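Local structure of beta-lactamase (Chitinophaga pinensis, 6N36) at residues S248-A251 against G252-D255. The protein probably hydrolyses the amide bond of beta-lactam rings, as a metallo-beta-lactamase superfamily enzyme with two zinc ions in its active site. Sequence-based numbering, arbitrary orientation.
Sequences SDRA and GYDD
The first turn of the C-terminal helix 250-268 is capped at its start by Asp-249, whose OD1 accepts the backbone N-H of Gly-252 at 2.9 Å, the N-H arriving from well above the carboxylate plane. With CG anti to the backbone N (chi1 177°), the Asp-249 carboxylate is carried forward to this amide, whose i-4 residue, Ser-248, lies before the helix; the amide also makes a weak bond to Asp-249 O. The other carboxylate oxygen, OD2, is in a salt bridge with Lys-235, so the cap also ties the helix start to helix 232-235, and Asp-249 O accepts from the indole NE1 of Trp-222. The i to i+4 backbone bonds begin at Asp-249, whose O accepts from Tyr-253 N. One step on, Asp-254 N reaches Arg-250 O at 2.9 Å in an almost straight bond, and Asp-255 N follows with Ala-251 O.

An i to i+4 salt bridge overlies this turn. The Arg-250 chain, bent at chi2, runs forward along the helix and grips the Asp-254 carboxylate side-on with two nitrogens, NE to OD2 and NH2 to OD1, each at 3.0 Å. OD2 lies close to the guanidinium plane but is approached from above its own carboxylate plane, whereas OD1 is met on its syn side; the two flat groups are turned 50° from each other. Tyr-253 CD2 sits over the centre of one guanidinium face, 3.8 Å from Arg-250 CZ, with the two planes steeply inclined at 73°. Carbonyls of Lys-215 and Leu-217 take further N-H groups of the guanidinium, and Lys-215 NZ pairs with Asp-254 OD1. The buried Tyr-253 ring packs edge-to-face with Phe-219 and Trp-222 while its OH bonds to Met-214 O, joining this peripheral turn to the end of helix 203-215, the segment that follows it and strand 221-223.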
loop_
_atom_site.group_PDB
_atom_site.type_symbol
_atom_site.label_atom_id
_atom_site.label_comp_id
_atom_site.label_asym_id
_atom_site.label_seq_id
_atom_site.Cartn_x
_atom_site.Cartn_y
_atom_site.Cartn_z
ATOM N N SER A 248 3.810 16.559 -5.468
ATOM C CA SER A 248 5.076 16.633 -6.230
ATOM C C SER A 248 6.183 16.883 -5.208
ATOM O O SER A 248 6.185 17.973 -4.559
ATOM C CB SER A 248 5.006 17.725 -7.271
ATOM O OG SER A 248 6.252 17.827 -7.972
ATOM N N ASP A 249 7.079 15.917 -5.013
ATOM C CA ASP A 249 8.078 16.007 -3.923
ATOM C C ASP A 249 9.181 14.995 -4.176
ATOM O O ASP A 249 9.356 14.064 -3.339
ATOM C CB ASP A 249 7.435 15.787 -2.551
ATOM C CG ASP A 249 8.426 15.796 -1.406
ATOM O OD1 ASP A 249 9.441 16.501 -1.550
ATOM O OD2 ASP A 249 8.187 15.081 -0.395
ATOM N N ARG A 250 9.940 15.178 -5.251
ATOM C CA ARG A 250 11.055 14.260 -5.537
ATOM C C ARG A 250 12.089 14.308 -4.403
ATOM O O ARG A 250 12.628 13.270 -4.035
ATOM C CB ARG A 250 11.720 14.568 -6.874
ATOM C CG ARG A 250 12.809 13.583 -7.229
ATOM C CD ARG A 250 12.315 12.199 -7.554
ATOM N NE ARG A 250 13.365 11.226 -7.347
ATOM C CZ ARG A 250 13.406 10.025 -7.906
ATOM N NH1 ARG A 250 12.503 9.698 -8.814
ATOM N NH2 ARG A 250 14.383 9.199 -7.586
ATOM N N ALA A 251 12.413 15.490 -3.891
ATOM C CA ALA A 251 13.404 15.639 -2.816
ATOM C C ALA A 251 13.026 14.758 -1.619
ATOM O O ALA A 251 13.916 14.107 -1.068
ATOM C CB ALA A 251 13.514 17.091 -2.432
ATOM N N GLY A 252 11.758 14.757 -1.201
ATOM C CA GLY A 252 11.322 14.014 -0.010
ATOM C C GLY A 252 11.412 12.519 -0.264
ATOM O O GLY A 252 11.767 11.774 0.653
ATOM N N TYR A 253 11.144 12.099 -1.494
ATOM C CA TYR A 253 11.248 10.669 -1.883
ATOM C C TYR A 253 12.704 10.231 -1.820
ATOM O O TYR A 253 13.060 9.228 -1.183
ATOM C CB TYR A 253 10.710 10.519 -3.297
ATOM C CG TYR A 253 10.767 9.132 -3.853
ATOM C CD1 TYR A 253 9.840 8.188 -3.450
ATOM C CD2 TYR A 253 11.706 8.760 -4.792
ATOM C CE1 TYR A 253 9.831 6.911 -3.974
ATOM C CE2 TYR A 253 11.716 7.493 -5.342
ATOM C CZ TYR A 253 10.739 6.575 -4.958
ATOM O OH TYR A 253 10.696 5.319 -5.471
ATOM N N ASP A 254 13.599 10.991 -2.447
ATOM C CA ASP A 254 15.044 10.681 -2.376
ATOM C C ASP A 254 15.520 10.680 -0.925
ATOM O O ASP A 254 16.339 9.813 -0.571
ATOM C CB ASP A 254 15.807 11.668 -3.262
ATOM C CG ASP A 254 15.656 11.304 -4.727
ATOM O OD1 ASP A 254 15.701 10.074 -5.015
ATOM O OD2 ASP A 254 15.596 12.225 -5.576
ATOM N N ASP A 255 15.079 11.632 -0.115
ATOM C CA ASP A 255 15.529 11.743 1.288
ATOM C C ASP A 255 15.082 10.500 2.074
ATOM O O ASP A 255 15.907 9.964 2.824
ATOM C CB ASP A 255 15.012 13.030 1.925
ATOM C CG ASP A 255 15.757 14.262 1.419
ATOM O OD1 ASP A 255 16.745 14.103 0.636
ATOM O OD2 ASP A 255 15.311 15.353 1.726
#